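Flagellin B1 (PDB 5YA6) probably polymerises into the filament of the archaellum, the rotating motility organelle of archaea, and binds a calcium ion. Local coordinates at residues 17-22 and 31-36; 55-60 and 128-133; 63-68 and 93-98; 135-140 and 151-156. All blocks are in the same frame, centred on the assembly; numbering follows the deposited sequence. Where two conformers were deposited one is given.

Contact 1 (17-22 and 31-36); sequences GVTGHY and KLAIYI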
loop_
_atom_site.group_PDB
_atom_site.type_symbol
_atom_site.label_atom_id
_atom_site.label_comp_id
_atom_site.label_asym_id
_atom_site.label_seq_id
_atom_site.Cartn_x
_atom_site.Cartn_y
_atom_site.Cartn_z
ATOM N N GLY B 17 8.452 -0.433 11.926
ATOM C CA GLY B 17 9.566 -0.948 11.213
ATOM C C GLY B 17 9.257 -2.191 10.451
ATOM O O GLY B 17 8.337 -2.917 10.791
ATOM N N VAL B 18 10.005 -2.410 9.379
ATOM C CA VAL B 18 10.002 -3.664 8.651
ATOM C C VAL B 18 11.429 -4.088 8.365
ATOM O O VAL B 18 12.222 -3.281 7.868
ATOM C CB VAL B 18 9.201 -3.603 7.315
ATOM C CG1 VAL B 18 9.153 -4.991 6.692
ATOM C CG2 VAL B 18 7.789 -3.062 7.594
ATOM N N THR B 19 11.746 -5.348 8.665
ATOM C CA THR B 19 13.052 -5.891 8.284
ATOM C C THR B 19 12.800 -7.056 7.350
ATOM O O THR B 19 11.699 -7.625 7.324
ATOM C CB THR B 19 13.877 -6.348 9.448
ATOM O OG1 THR B 19 13.207 -7.441 10.015
ATOM C CG2 THR B 19 14.066 -5.277 10.487
ATOM N N GLY B 20 13.775 -7.325 6.505
ATOM C CA GLY B 20 13.717 -8.467 5.584
ATOM C C GLY B 20 14.935 -9.324 5.747
ATOM O O GLY B 20 16.028 -8.865 6.088
ATOM N N HIS B 21 14.748 -10.600 5.431
ATOM C CA HIS B 21 15.826 -11.551 5.379
ATOM C C HIS B 21 16.217 -11.780 3.944
ATOM O O HIS B 21 15.339 -12.130 3.134
ATOM C CB HIS B 21 15.357 -12.914 5.936
ATOM C CG HIS B 21 16.434 -13.945 5.941
ATOM N ND1 HIS B 21 16.618 -14.816 4.903
ATOM C CD2 HIS B 21 17.499 -14.112 6.768
ATOM C CE1 HIS B 21 17.699 -15.542 5.126
ATOM N NE2 HIS B 21 18.226 -15.161 6.268
ATOM N N TYR B 22 17.490 -11.570 3.599
ATOM C CA TYR B 22 17.995 -11.865 2.294
ATOM C C TYR B 22 18.647 -13.262 2.248
ATOM O O TYR B 22 19.534 -13.560 3.074
ATOM C CB TYR B 22 19.078 -10.806 1.926
ATOM C CG TYR B 22 19.927 -11.117 0.724
ATOM C CD1 TYR B 22 19.360 -11.364 -0.496
ATOM C CD2 TYR B 22 21.330 -11.040 0.781
ATOM C CE1 TYR B 22 20.113 -11.638 -1.612
ATOM C CE2 TYR B 22 22.097 -11.308 -0.333
ATOM C CZ TYR B 22 21.505 -11.550 -1.539
ATOM O OH TYR B 22 22.260 -11.798 -2.656
ATOM N N LYS B 31 11.804 -13.491 3.498
ATOM C CA LYS B 31 11.016 -13.367 4.689
ATOM C C LYS B 31 10.971 -11.916 5.145
ATOM O O LYS B 31 11.989 -11.141 4.938
ATOM C CB LYS B 31 11.547 -14.224 5.836
ATOM C CG LYS B 31 11.444 -15.730 5.675
ATOM C CD LYS B 31 12.093 -16.396 6.892
ATOM C CE LYS B 31 11.690 -17.814 6.972
ATOM N NZ LYS B 31 12.365 -18.480 8.141
ATOM N N LEU B 32 9.827 -11.531 5.716
ATOM C CA LEU B 32 9.586 -10.150 6.236
ATOM C C LEU B 32 9.238 -10.252 7.708
ATOM O O LEU B 32 8.554 -11.181 8.129
ATOM C CB LEU B 32 8.453 -9.411 5.514
ATOM C CG LEU B 32 8.653 -9.203 4.022
ATOM C CD1 LEU B 32 7.380 -8.748 3.390
ATOM C CD2 LEU B 32 9.793 -8.224 3.766
ATOM N N ALA B 33 9.610 -9.242 8.467
ATOM C CA ALA B 33 9.228 -9.106 9.857
ATOM C C ALA B 33 8.673 -7.688 10.017
ATOM O O ALA B 33 9.432 -6.672 9.888
ATOM C CB ALA B 33 10.428 -9.352 10.772
ATOM N N ILE B 34 7.346 -7.598 10.278
ATOM C CA ILE B 34 6.672 -6.293 10.333
ATOM C C ILE B 34 6.368 -5.967 11.769
ATOM O O ILE B 34 5.562 -6.673 12.437
ATOM C CB ILE B 34 5.376 -6.310 9.491
ATOM C CG1 ILE B 34 5.721 -6.699 8.053
ATOM C CG2 ILE B 34 4.607 -5.020 9.641
ATOM C CD1 ILE B 34 4.496 -7.144 7.248
ATOM N N TYR B 35 7.010 -4.940 12.290
ATOM C CA TYR B 35 6.873 -4.599 13.717
ATOM C C TYR B 35 5.758 -3.592 13.931
ATOM O O TYR B 35 5.616 -2.633 13.186
ATOM C CB TYR B 35 8.147 -4.050 14.312
ATOM C CG TYR B 35 9.288 -5.082 14.287
ATOM C CD1 TYR B 35 10.034 -5.340 13.159
ATOM C CD2 TYR B 35 9.651 -5.756 15.445
ATOM C CE1 TYR B 35 11.052 -6.280 13.140
ATOM C CE2 TYR B 35 10.674 -6.704 15.441
ATOM C CZ TYR B 35 11.393 -6.942 14.302
ATOM O OH TYR B 35 12.393 -7.918 14.324
ATOM N N ILE B 36 4.917 -3.944 14.905
ATOM C CA ILE B 36 3.630 -3.297 15.208
ATOM C C ILE B 36 3.531 -2.913 16.707
ATOM O O ILE B 36 3.943 -3.685 17.558
ATOM C CB ILE B 36 2.486 -4.272 14.895
ATOM C CG1 ILE B 36 2.494 -4.647 13.390
ATOM C CG2 ILE B 36 1.165 -3.728 15.387
ATOM C CD1 ILE B 36 2.147 -3.484 12.468
HETATM O O HOH W 1 14.395 -8.199 12.542
#
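T19 and A33 make a hydrogen-bonded antiparallel pair. T19 N donates to A33 O at 2.9 Å, and A33 N donates back to T19 O at 2.9 Å. Two more backbone bonds extend the pairing. Y35 N reaches G17 O at 2.8 Å, and H21 N reaches K31 O at 2.9 Å. V18 with I34 and G20 with L32 are the non-hydrogen-bonded pairs. G17 has positive phi, and a CB there would run into the preceding carbonyl oxygen.

The two segments belong to the beta hairpin of strands 13-23 and 28-38. It lies inside the large mixed sheet, with strand 117-123 beside 28-38 and strand 164-168 beside 13-23.

Apolar contacts gather on the face that carries V18, L32 and I34. V18 and I34 lie side by side and point the same way, V18 CG1 being 4.1 Å from I34 CG1. F154 and I152 of strand 150-155 pack on this face.

Polar side-chain contacts lie on the face of T19, A33 and Y35. The T19 hydroxyl sits between its own N and carbonyl carbon (chi1 66°). This places OG1 3.5 Å from A33 CB and at the edge of the Y35 ring, in its plane. A water in the same plane joins the two hydroxyls, 2.9 Å from T19 OG1 and 2.7 Å from Y35 OH. On the same face, H21 ND1 bonds to D30, and K31 NZ bonds to F79 O.

Contact 2 (55-60 and 128-133); sequences IYDGES and FNKAIP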
loop_
_atom_site.group_PDB
_atom_site.type_symbol
_atom_site.label_atom_id
_atom_site.label_comp_id
_atom_site.label_asym_id
_atom_site.label_seq_id
_atom_site.Cartn_x
_atom_site.Cartn_y
_atom_site.Cartn_z
ATOM N N ILE B 55 0.370 -5.641 -1.362
ATOM C CA ILE B 55 0.441 -5.577 -2.812
ATOM C C ILE B 55 1.902 -5.639 -3.271
ATOM O O ILE B 55 2.783 -4.919 -2.788
ATOM C CB ILE B 55 -0.142 -4.218 -3.304
ATOM C CG1 ILE B 55 -1.567 -3.987 -2.846
ATOM C CG2 ILE B 55 -0.028 -4.092 -4.849
ATOM C CD1 ILE B 55 -2.008 -2.530 -2.758
ATOM N N TYR B 56 2.174 -6.523 -4.264
ATOM C CA TYR B 56 3.519 -6.671 -4.806
ATOM C C TYR B 56 3.339 -7.307 -6.201
ATOM O O TYR B 56 2.597 -8.264 -6.357
ATOM C CB TYR B 56 4.485 -7.484 -3.849
ATOM C CG TYR B 56 5.737 -7.903 -4.578
ATOM C CD1 TYR B 56 6.656 -6.988 -5.044
ATOM C CD2 TYR B 56 5.956 -9.260 -4.910
ATOM C CE1 TYR B 56 7.735 -7.343 -5.833
ATOM C CE2 TYR B 56 7.078 -9.631 -5.613
ATOM C CZ TYR B 56 7.967 -8.702 -6.094
ATOM O OH TYR B 56 8.992 -9.059 -6.910
ATOM N N ASP B 57 3.984 -6.730 -7.199
ATOM C CA ASP B 57 4.150 -7.349 -8.492
ATOM C C ASP B 57 2.805 -7.665 -9.128
ATOM O O ASP B 57 2.627 -8.704 -9.679
ATOM C CB ASP B 57 5.026 -8.627 -8.366
ATOM C CG ASP B 57 5.537 -9.155 -9.739
ATOM O OD1 ASP B 57 5.749 -8.369 -10.663
ATOM O OD2 ASP B 57 5.675 -10.361 -9.864
ATOM N N GLY B 58 1.865 -6.740 -9.021
ATOM C CA GLY B 58 0.638 -6.845 -9.763
ATOM C C GLY B 58 -0.356 -7.819 -9.156
ATOM O O GLY B 58 -1.340 -8.207 -9.816
ATOM N N GLU B 59 -0.188 -8.173 -7.878
ATOM C CA GLU B 59 -1.143 -8.961 -7.126
ATOM C C GLU B 59 -1.359 -8.406 -5.731
ATOM O O GLU B 59 -0.436 -7.934 -5.105
ATOM C CB GLU B 59 -0.719 -10.444 -6.957
ATOM C CG GLU B 59 -0.509 -11.250 -8.213
ATOM C CD GLU B 59 -0.182 -12.726 -7.902
ATOM O OE1 GLU B 59 -0.830 -13.359 -6.975
ATOM O OE2 GLU B 59 0.762 -13.212 -8.554
ATOM N N SER B 60 -2.558 -8.579 -5.218
ATOM C CA SER B 60 -2.906 -8.196 -3.888
ATOM C C SER B 60 -3.070 -9.529 -3.117
ATOM O O SER B 60 -3.457 -10.589 -3.712
ATOM C CB SER B 60 -4.219 -7.399 -3.895
ATOM O OG SER B 60 -4.489 -6.851 -2.612
ATOM N N PHE B 128 4.521 -14.753 -2.325
ATOM C CA PHE B 128 4.720 -14.168 -3.636
ATOM C C PHE B 128 5.224 -15.163 -4.652
ATOM O O PHE B 128 5.381 -14.791 -5.799
ATOM C CB PHE B 128 5.703 -12.967 -3.518
ATOM C CG PHE B 128 5.268 -11.883 -2.528
ATOM C CD1 PHE B 128 3.965 -11.439 -2.449
ATOM C CD2 PHE B 128 6.182 -11.328 -1.651
ATOM C CE1 PHE B 128 3.589 -10.431 -1.555
ATOM C CE2 PHE B 128 5.808 -10.333 -0.773
ATOM C CZ PHE B 128 4.499 -9.893 -0.707
ATOM N N ASN B 129 5.539 -16.381 -4.197
ATOM C CA ASN B 129 6.081 -17.474 -4.986
ATOM C C ASN B 129 7.470 -17.229 -5.537
ATOM O O ASN B 129 7.898 -17.869 -6.462
ATOM C CB ASN B 129 5.069 -17.867 -6.088
ATOM C CG ASN B 129 3.931 -18.657 -5.511
ATOM O OD1 ASN B 129 2.853 -18.122 -5.296
ATOM N ND2 ASN B 129 4.204 -19.899 -5.176
ATOM N N LYS B 130 8.179 -16.274 -4.945
ATOM C CA LYS B 130 9.582 -16.022 -5.252
ATOM C C LYS B 130 10.100 -15.045 -4.229
ATOM O O LYS B 130 9.291 -14.423 -3.515
ATOM C CB LYS B 130 9.744 -15.367 -6.635
ATOM C CG LYS B 130 8.914 -14.098 -6.816
ATOM C CD LYS B 130 9.634 -13.127 -7.758
ATOM C CE LYS B 130 8.723 -11.990 -8.221
ATOM N NZ LYS B 130 7.648 -12.482 -9.129
ATOM N N ALA B 131 11.433 -14.929 -4.136
ATOM C CA ALA B 131 12.004 -13.968 -3.211
ATOM C C ALA B 131 11.875 -12.588 -3.843
ATOM O O ALA B 131 11.803 -12.465 -5.048
ATOM C CB ALA B 131 13.443 -14.314 -2.898
ATOM N N ILE B 132 11.808 -11.558 -3.012
ATOM C CA ILE B 132 11.615 -10.204 -3.533
ATOM C C ILE B 132 12.939 -9.637 -4.041
ATOM O O ILE B 132 13.915 -9.526 -3.270
ATOM C CB ILE B 132 11.049 -9.287 -2.453
ATOM C CG1 ILE B 132 9.754 -9.879 -1.823
ATOM C CG2 ILE B 132 10.827 -7.920 -3.029
ATOM C CD1 ILE B 132 9.432 -9.211 -0.523
ATOM N N PRO B 133 13.004 -9.314 -5.341
ATOM C CA PRO B 133 14.280 -8.811 -5.855
ATOM C C PRO B 133 14.522 -7.363 -5.510
ATOM O O PRO B 133 13.672 -6.677 -4.908
ATOM C CB PRO B 133 14.132 -8.983 -7.365
ATOM C CG PRO B 133 12.704 -8.997 -7.622
ATOM C CD PRO B 133 11.988 -9.465 -6.399
#
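D57 and K130 form a salt bridge, with K130 NZ 3.0 Å from D57 OD2. The ammonium group comes from above the carboxylate plane, 40° out of it. The lysine chain bends near its end (chi4 -69°), which turns NZ toward the acid. D57 lies in the type I' turn from Y56 to E59. This turn closes the hairpin of strands 51-56 and 59-69, and D57 and G58 both have positive phi.

Behind the salt bridge is the Y56 ring. K130 CE lies at its edge, near the ring plane and 3.2 Å from Y56 OH. D57 CB stands over the centre of one face of the same ring.

Y56 then turns an edge to the face of F128. The ring centroids are 5.0 Å apart and the planes meet at 58°. Y56 CD2 is 3.6 Å from F128 CG, and Y56 CB also lies over that face of F128. Farther out, Y56 OH comes 3.1 Å from P133 CD, and Y56 CE1 is 4.2 Å from I132 CG2. H61 makes a second edge-to-face pair with F128.

With an alanine in place of Y56, the face of F128 would probably lose its aromatic cover and a gap would open between the turn and P133. The loop after helix 124-128 is thus tied to the hairpin turn by one ion pair on the solvent side and by aromatic and aliphatic packing farther in.

Contact 3 (63-68 and 93-98); sequences LNYSTV and SSYVVG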
loop_
_atom_site.group_PDB
_atom_site.type_symbol
_atom_site.label_atom_id
_atom_site.label_comp_id
_atom_site.label_asym_id
_atom_site.label_seq_id
_atom_site.Cartn_x
_atom_site.Cartn_y
_atom_site.Cartn_z
ATOM N N LEU B 63 -3.504 -11.988 4.101
ATOM C CA LEU B 63 -2.987 -12.999 5.023
ATOM C C LEU B 63 -3.691 -12.933 6.331
ATOM O O LEU B 63 -3.952 -11.862 6.922
ATOM C CB LEU B 63 -1.485 -12.808 5.289
ATOM C CG LEU B 63 -0.462 -12.995 4.206
ATOM C CD1 LEU B 63 -0.487 -11.907 3.200
ATOM C CD2 LEU B 63 0.942 -13.016 4.790
ATOM N N ASN B 64 -3.957 -14.122 6.877
ATOM C CA ASN B 64 -4.669 -14.258 8.129
ATOM C C ASN B 64 -3.813 -14.760 9.286
ATOM O O ASN B 64 -2.692 -15.267 9.045
ATOM C CB ASN B 64 -5.863 -15.216 7.927
ATOM C CG ASN B 64 -6.845 -14.651 6.908
ATOM O OD1 ASN B 64 -7.546 -13.683 7.189
ATOM N ND2 ASN B 64 -6.860 -15.223 5.725
ATOM N N TYR B 65 -4.306 -14.603 10.503
ATOM C CA TYR B 65 -3.571 -14.917 11.720
ATOM C C TYR B 65 -3.414 -16.448 11.844
ATOM O O TYR B 65 -4.407 -17.144 11.989
ATOM C CB TYR B 65 -4.337 -14.320 12.884
ATOM C CG TYR B 65 -3.823 -14.449 14.297
ATOM C CD1 TYR B 65 -3.874 -15.673 14.993
ATOM C CD2 TYR B 65 -3.356 -13.357 14.977
ATOM C CE1 TYR B 65 -3.438 -15.757 16.278
ATOM C CE2 TYR B 65 -2.979 -13.415 16.306
ATOM C CZ TYR B 65 -3.008 -14.644 16.981
ATOM O OH TYR B 65 -2.653 -14.651 18.289
ATOM N N SER B 66 -2.180 -16.933 11.879
ATOM C CA SER B 66 -1.975 -18.382 12.084
ATOM C C SER B 66 -1.870 -18.719 13.534
ATOM O O SER B 66 -2.641 -19.576 14.038
ATOM C CB SER B 66 -0.694 -18.815 11.381
ATOM O OG SER B 66 -0.514 -20.211 11.558
ATOM N N THR B 67 -0.903 -18.140 14.233
ATOM C CA THR B 67 -0.705 -18.356 15.670
ATOM C C THR B 67 0.215 -17.261 16.267
ATOM O O THR B 67 0.679 -16.324 15.509
ATOM C CB THR B 67 -0.166 -19.777 15.971
ATOM O OG1 THR B 67 -0.224 -20.009 17.380
ATOM C CG2 THR B 67 1.304 -19.898 15.441
ATOM N N VAL B 68 0.543 -17.355 17.544
ATOM C CA VAL B 68 1.424 -16.453 18.234
ATOM C C VAL B 68 2.530 -17.272 18.946
ATOM O O VAL B 68 2.276 -18.421 19.376
ATOM C CB VAL B 68 0.657 -15.527 19.227
ATOM C CG1 VAL B 68 -0.200 -16.329 20.204
ATOM C CG2 VAL B 68 1.595 -14.609 19.995
ATOM N N SER B 93 -0.704 -17.891 2.769
ATOM C CA SER B 93 -1.847 -17.101 3.130
ATOM C C SER B 93 -1.940 -16.770 4.609
ATOM O O SER B 93 -2.979 -16.373 5.068
ATOM C CB SER B 93 -3.130 -17.819 2.672
ATOM O OG SER B 93 -3.293 -18.949 3.458
ATOM N N SER B 94 -0.831 -16.891 5.361
ATOM C CA SER B 94 -0.921 -16.730 6.811
ATOM C C SER B 94 0.306 -16.037 7.359
ATOM O O SER B 94 1.390 -16.225 6.785
ATOM C CB SER B 94 -0.961 -18.128 7.498
ATOM O OG SER B 94 -1.794 -19.012 6.782
ATOM N N TYR B 95 0.142 -15.237 8.419
ATOM C CA TYR B 95 1.276 -14.642 9.160
ATOM C C TYR B 95 1.324 -15.255 10.563
ATOM O O TYR B 95 0.293 -15.683 11.111
ATOM C CB TYR B 95 1.242 -13.053 9.266
ATOM C CG TYR B 95 0.015 -12.515 9.946
ATOM C CD1 TYR B 95 -1.129 -12.258 9.230
ATOM C CD2 TYR B 95 -0.023 -12.325 11.315
ATOM C CE1 TYR B 95 -2.275 -11.813 9.845
ATOM C CE2 TYR B 95 -1.144 -11.879 11.954
ATOM C CZ TYR B 95 -2.295 -11.639 11.218
ATOM O OH TYR B 95 -3.430 -11.251 11.910
ATOM N N VAL B 96 2.505 -15.264 11.165
ATOM C CA VAL B 96 2.655 -15.641 12.562
ATOM C C VAL B 96 2.964 -14.426 13.416
ATOM O O VAL B 96 3.792 -13.578 13.018
ATOM C CB VAL B 96 3.775 -16.723 12.657
ATOM C CG1 VAL B 96 4.133 -17.023 14.105
ATOM C CG2 VAL B 96 3.365 -17.933 11.824
ATOM N N VAL B 97 2.374 -14.320 14.580
ATOM C CA VAL B 97 2.718 -13.208 15.436
ATOM C C VAL B 97 3.808 -13.598 16.420
ATOM O O VAL B 97 3.682 -14.605 17.125
ATOM C CB VAL B 97 1.493 -12.696 16.221
ATOM C CG1 VAL B 97 1.853 -11.570 17.171
ATOM C CG2 VAL B 97 0.373 -12.263 15.238
ATOM N N GLY B 98 4.872 -12.822 16.466
ATOM C CA GLY B 98 5.947 -12.997 17.503
ATOM C C GLY B 98 5.774 -11.943 18.545
ATOM O O GLY B 98 5.624 -10.741 18.241
#
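Y95 reaches across strand 59-69 and lays its ring against the backbone of L63, N64 and Y65. From CB, a chi1 of 59° folds CG back over the tyrosine's own backbone and turns the ring toward that strand. CD1 meets N64 O at 3.4 Å and lies near L63 CB. CE1 comes next, 3.4 Å from L63 O, which sits at the ring edge in its plane. On the other edge V97 CG2 is also in plane. Over one face lies Y65 CA, 3.6 Å from Y95 CZ, in a CH-pi contact. At the tip, Y95 OH is 3.3 Å from Y65 CB and in the plane of the Y65 ring, at its edge. The hydroxyl bonds to A50 O. The Y65 ring goes on to V97, with Y65 CE2 3.7 Å from V97 CG2.

The two strands are parallel neighbours. Y95 N donates to N64 O at 2.9 Å, and S66 N to Y95 O at 2.9 Å. The next bond skips a residue: V97 N goes to T67 O at 2.8 Å. S66 is therefore the extra residue of a beta bulge.

A phenylalanine at Y95 would probably leave A50 O without its hydroxyl partner and the edge of Y65 without its polar neighbour. L63, Y65 and V97 grip the Y95 ring while the bond to A50 O fixes its tip, so an aromatic side chain as well as backbone bonds holds strand 59-69 to 94-99.

Contact 4 (135-140 and 151-156); sequences RSEVSG and VIQFTT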
loop_
_atom_site.group_PDB
_atom_site.type_symbol
_atom_site.label_atom_id
_atom_site.label_comp_id
_atom_site.label_asym_id
_atom_site.label_seq_id
_atom_site.Cartn_x
_atom_site.Cartn_y
_atom_site.Cartn_z
ATOM N N ARG B 135 14.971 -3.354 -5.646
ATOM C CA ARG B 135 14.222 -2.202 -6.208
ATOM C C ARG B 135 12.751 -2.513 -6.378
ATOM O O ARG B 135 12.130 -2.033 -7.324
ATOM C CB ARG B 135 14.832 -1.733 -7.516
ATOM C CG ARG B 135 16.298 -1.366 -7.366
ATOM C CD ARG B 135 16.683 -0.381 -8.448
ATOM N NE ARG B 135 16.666 -0.991 -9.761
ATOM C CZ ARG B 135 16.615 -0.336 -10.916
ATOM N NH1 ARG B 135 16.634 -1.040 -12.092
ATOM N NH2 ARG B 135 16.549 1.013 -10.911
ATOM N N SER B 136 12.179 -3.311 -5.466
ATOM C CA SER B 136 10.827 -3.754 -5.560
ATOM C C SER B 136 9.926 -2.910 -4.600
ATOM O O SER B 136 10.190 -2.749 -3.395
ATOM C CB SER B 136 10.684 -5.184 -5.137
ATOM O OG SER B 136 11.159 -6.091 -6.125
ATOM N N GLU B 137 8.769 -2.502 -5.117
ATOM C CA GLU B 137 7.792 -1.747 -4.309
ATOM C C GLU B 137 6.845 -2.709 -3.602
ATOM O O GLU B 137 6.193 -3.557 -4.223
ATOM C CB GLU B 137 6.909 -0.862 -5.189
ATOM C CG GLU B 137 7.663 0.146 -5.985
ATOM C CD GLU B 137 8.200 1.277 -5.186
ATOM O OE1 GLU B 137 8.193 1.257 -3.928
ATOM O OE2 GLU B 137 8.696 2.232 -5.841
ATOM N N VAL B 138 6.720 -2.536 -2.287
ATOM C CA VAL B 138 5.767 -3.267 -1.477
ATOM C C VAL B 138 4.892 -2.325 -0.679
ATOM O O VAL B 138 5.420 -1.418 -0.037
ATOM C CB VAL B 138 6.495 -4.235 -0.460
ATOM C CG1 VAL B 138 5.442 -5.070 0.266
ATOM C CG2 VAL B 138 7.369 -5.209 -1.257
ATOM N N SER B 139 3.577 -2.528 -0.746
ATOM C CA SER B 139 2.579 -1.637 -0.100
ATOM C C SER B 139 1.594 -2.506 0.665
ATOM O O SER B 139 1.285 -3.644 0.273
ATOM C CB SER B 139 1.820 -0.815 -1.160
ATOM O OG SER B 139 2.733 -0.112 -1.932
ATOM N N GLY B 140 1.114 -2.045 1.800
ATOM C CA GLY B 140 0.149 -2.870 2.554
ATOM C C GLY B 140 -0.428 -2.184 3.768
ATOM O O GLY B 140 -0.003 -1.093 4.135
ATOM N N VAL B 151 0.403 0.792 8.524
ATOM C CA VAL B 151 0.655 1.009 7.121
ATOM C C VAL B 151 2.087 0.563 6.802
ATOM O O VAL B 151 3.070 0.937 7.511
ATOM C CB VAL B 151 0.561 2.519 6.760
ATOM C CG1 VAL B 151 1.005 2.739 5.320
ATOM C CG2 VAL B 151 -0.884 2.936 6.985
ATOM N N ILE B 152 2.209 -0.267 5.787
ATOM C CA ILE B 152 3.446 -0.756 5.252
ATOM C C ILE B 152 3.743 -0.140 3.900
ATOM O O ILE B 152 2.896 -0.193 2.999
ATOM C CB ILE B 152 3.412 -2.271 5.099
ATOM C CG1 ILE B 152 3.221 -2.970 6.507
ATOM C CG2 ILE B 152 4.675 -2.792 4.415
ATOM C CD1 ILE B 152 1.762 -3.173 6.930
ATOM N N GLN B 153 4.797 0.572 3.833
ATOM C CA GLN B 153 5.346 1.001 2.484
ATOM C C GLN B 153 6.917 1.014 2.408
ATOM O O GLN B 153 7.614 1.679 3.183
ATOM C CB GLN B 153 4.947 2.460 2.272
ATOM C CG GLN B 153 5.402 2.946 0.888
ATOM C CD GLN B 153 5.103 1.998 -0.275
ATOM O OE1 GLN B 153 5.984 1.610 -1.099
ATOM N NE2 GLN B 153 3.842 1.617 -0.334
ATOM N N PHE B 154 7.427 0.259 1.479
ATOM C CA PHE B 154 8.870 0.274 1.293
ATOM C C PHE B 154 9.235 -0.095 -0.103
ATOM O O PHE B 154 8.451 -0.731 -0.814
ATOM C CB PHE B 154 9.583 -0.621 2.302
ATOM C CG PHE B 154 9.219 -2.052 2.235
ATOM C CD1 PHE B 154 9.897 -2.930 1.376
ATOM C CD2 PHE B 154 8.297 -2.600 3.145
ATOM C CE1 PHE B 154 9.588 -4.286 1.360
ATOM C CE2 PHE B 154 7.976 -3.926 3.129
ATOM C CZ PHE B 154 8.582 -4.794 2.232
ATOM N N THR B 155 10.413 0.335 -0.503
ATOM C CA THR B 155 11.019 -0.094 -1.739
ATOM C C THR B 155 12.258 -0.840 -1.313
ATOM O O THR B 155 13.084 -0.272 -0.608
ATOM C CB THR B 155 11.452 1.120 -2.602
ATOM O OG1 THR B 155 10.384 2.053 -2.676
ATOM C CG2 THR B 155 11.901 0.652 -3.989
ATOM N N THR B 156 12.415 -2.110 -1.747
ATOM C CA THR B 156 13.613 -2.835 -1.330
ATOM C C THR B 156 14.847 -2.134 -1.969
ATOM O O THR B 156 14.745 -1.563 -3.034
ATOM C CB THR B 156 13.617 -4.307 -1.725
ATOM O OG1 THR B 156 13.547 -4.477 -3.123
ATOM C CG2 THR B 156 12.436 -4.979 -1.038
#
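V138 and F154 pair in the beta hairpin of strands 137-143 and 150-155, at one border of the large sheet. V138 N donates to F154 O at 2.9 Å, and F154 N to V138 O at 3.0 Å. Both bonds are nearly straight. G140 and I152 form the next hydrogen-bonded pair.

V138 and F154 also meet through their side chains. V138 CB lies over the ring face, 3.7 Å from the F154 centroid. The ring is brought onto V138 by the first torsion of F154 (chi1 61°).

The opposite face is polar. T155 OG1 donates to E137 OE1 at 2.6 Å, from above the carboxylate plane. Q153 has two conformers, so its link to S139 OG is doubtful. S139 OG and E137 O also bind Q141 of the second subunit.

At the open end, S136 N donates to T156 OG1 at 3.0 Å, and T156 N to S136 O at 2.8 Å. The T156 hydroxyl makes a second bond, to P133 O, and so holds the loop before strand 137-143 to the end of strand 150-155. The hairpin has two characters: V138 and F154 are turned to the interior, while E137, S139 and T155 make a polar face, from which E137 and S139 meet the second subunit.

Overall arrangement
All four contacts reach the same large mixed sheet. Contact 1 is the most buried and lies nearest the centre of the chain. Contacts 2, 3 and 4 are only partly buried. Contact 2 lies farthest out, its centre about 16 Å from that of the chain, with D57 exposed at the sole salt bridge. Contact 4, at a border of the sheet, packs on the apolar face of contact 1. It joins contact 2 by backbone, I55 N to S139 O, and both touch the second subunit. Contact 3 shares strand 59-69 with contact 2 but lies across the chain's centre from contact 4. Contacts 1 and 4 are antiparallel hairpins, contact 3 is a parallel pair, and contact 2 relies on side chains alone.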